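Local coordinates for protein homoserine dehydrogenase (Staphylococcus aureus M1064, PDB 4PG7) that probably catalyses the NAD(P)-dependent interconversion of aspartate semialdehyde and homoserine in the aspartate pathway of amino acid biosynthesis, at residues I57-I62 against S76-T81. Sequence-based numbering, arbitrary orientation.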
# COMPACT_ATOMS: atom_id res chain seq x y z
N ILE A 57 -30.16 -6.70 -12.03
CA ILE A 57 -29.25 -6.39 -13.13
C ILE A 57 -29.59 -7.24 -14.35
O ILE A 57 -29.51 -8.47 -14.30
CB ILE A 57 -27.77 -6.65 -12.76
CG1 ILE A 57 -27.39 -5.94 -11.45
CG2 ILE A 57 -26.86 -6.18 -13.89
CD1 ILE A 57 -27.76 -4.48 -11.40
N VAL A 58 -29.95 -6.58 -15.44
CA VAL A 58 -30.27 -7.28 -16.68
C VAL A 58 -29.26 -6.89 -17.73
O VAL A 58 -29.13 -5.71 -18.10
CB VAL A 58 -31.70 -6.95 -17.17
CG1 VAL A 58 -32.02 -7.73 -18.45
CG2 VAL A 58 -32.72 -7.30 -16.10
N ILE A 59 -28.52 -7.90 -18.18
CA ILE A 59 -27.60 -7.75 -19.29
C ILE A 59 -28.43 -7.87 -20.56
O ILE A 59 -28.72 -8.98 -21.03
CB ILE A 59 -26.49 -8.81 -19.26
CG1 ILE A 59 -25.72 -8.73 -17.93
CG2 ILE A 59 -25.55 -8.61 -20.43
CD1 ILE A 59 -24.68 -9.82 -17.72
N LYS A 60 -28.80 -6.73 -21.10
CA LYS A 60 -29.74 -6.69 -22.23
C LYS A 60 -29.06 -6.86 -23.58
O LYS A 60 -29.69 -7.34 -24.53
CB LYS A 60 -30.52 -5.37 -22.21
CG LYS A 60 -31.70 -5.38 -23.16
CD LYS A 60 -32.66 -4.23 -22.89
CE LYS A 60 -33.72 -4.17 -23.98
NZ LYS A 60 -34.31 -2.82 -24.03
N HIS A 61 -27.80 -6.42 -23.70
CA HIS A 61 -27.04 -6.55 -24.94
C HIS A 61 -25.57 -6.84 -24.61
O HIS A 61 -25.02 -6.31 -23.65
CB HIS A 61 -27.07 -5.25 -25.77
CG HIS A 61 -28.44 -4.72 -26.06
ND1 HIS A 61 -29.25 -5.25 -27.04
CD2 HIS A 61 -29.13 -3.68 -25.54
CE1 HIS A 61 -30.40 -4.58 -27.09
NE2 HIS A 61 -30.35 -3.62 -26.18
N ILE A 62 -24.95 -7.66 -25.45
CA ILE A 62 -23.52 -7.81 -25.44
C ILE A 62 -23.00 -7.55 -26.84
O ILE A 62 -23.39 -8.23 -27.79
CB ILE A 62 -23.08 -9.20 -24.94
CG1 ILE A 62 -23.64 -9.45 -23.53
CG2 ILE A 62 -21.56 -9.27 -24.88
CD1 ILE A 62 -23.39 -10.85 -22.98
N SER A 76 -25.04 -18.01 -24.75
CA SER A 76 -26.15 -18.06 -25.70
C SER A 76 -27.48 -17.58 -25.10
O SER A 76 -28.43 -17.40 -25.84
CB SER A 76 -26.31 -19.47 -26.30
OG SER A 76 -26.78 -20.41 -25.34
N GLN A 77 -27.56 -17.36 -23.79
CA GLN A 77 -28.80 -16.86 -23.17
C GLN A 77 -28.95 -15.35 -23.39
O GLN A 77 -30.04 -14.81 -23.27
CB GLN A 77 -28.81 -17.16 -21.67
N TYR A 78 -27.86 -14.68 -23.69
CA TYR A 78 -27.85 -13.23 -23.82
C TYR A 78 -28.01 -12.82 -25.27
O TYR A 78 -27.69 -13.55 -26.19
CB TYR A 78 -26.56 -12.63 -23.22
CG TYR A 78 -26.42 -12.99 -21.77
CD1 TYR A 78 -27.11 -12.28 -20.80
CD2 TYR A 78 -25.64 -14.07 -21.37
CE1 TYR A 78 -27.00 -12.62 -19.47
CE2 TYR A 78 -25.52 -14.41 -20.03
CZ TYR A 78 -26.21 -13.67 -19.08
OH TYR A 78 -26.12 -13.98 -17.74
N HIS A 79 -28.50 -11.61 -25.44
CA HIS A 79 -28.63 -11.06 -26.77
C HIS A 79 -27.29 -10.46 -27.23
O HIS A 79 -26.76 -9.51 -26.63
CB HIS A 79 -29.72 -10.02 -26.75
CG HIS A 79 -29.84 -9.29 -28.04
ND1 HIS A 79 -29.58 -7.95 -28.12
CD2 HIS A 79 -30.10 -9.71 -29.29
CE1 HIS A 79 -29.72 -7.55 -29.37
NE2 HIS A 79 -30.03 -8.60 -30.10
N LEU A 80 -26.72 -11.06 -28.27
CA LEU A 80 -25.43 -10.64 -28.82
C LEU A 80 -25.69 -9.84 -30.06
O LEU A 80 -26.54 -10.21 -30.86
CB LEU A 80 -24.60 -11.87 -29.21
CG LEU A 80 -24.37 -12.94 -28.14
CD1 LEU A 80 -23.52 -14.06 -28.72
CD2 LEU A 80 -23.68 -12.35 -26.91
N THR A 81 -24.97 -8.74 -30.22
CA THR A 81 -25.08 -7.92 -31.40
C THR A 81 -23.69 -7.51 -31.88
O THR A 81 -22.76 -7.47 -31.09
CB THR A 81 -25.93 -6.66 -31.12
OG1 THR A 81 -25.96 -5.84 -32.29
CG2 THR A 81 -25.38 -5.87 -29.94
O HOH W 1 -29.60 -10.30 -23.22
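I62 bonds to the backbone on either side of L80 in parallel register: its N donates to H79 O (2.8 Å) and its O accepts from T81 N (2.9 Å). Upstream the two segments diverge, and a water bridges them, donating to I59 O, more weakly to K60 O, and accepting from H79 N. H61 and H79 extend side by side on one face, their rings rim to rim with planes at 68°. H61 ND1 meets H79 ND1 at 2.9 Å in a bent hydrogen bond, possible because an imidazole nitrogen donates when protonated and accepts when bare; either ring could be the donor. H61 NE2 hydrogen-bonds D90 OD2, giving this buried ring a second polar partner. The short strand 80-81 is the outermost within the chain of the parallel sheet of a Rossmann-type NAD-binding domain, beside strand 55-63, with helix 33-53 packed against the other face. There aliphatic I59 and I62 suit a buried surface. With CG1 anti to the carbonyl carbon (chi1 -57°) and the chain extended beyond it, I62 CD1 reaches Y78 CB at 3.6 Å, while I62 CB touches L80 CD2 at 3.8 Å. Y78 lays CE1 against I59 CB (3.8 Å); tyrosine fits this partly exposed border, its hydroxyl bonding E43.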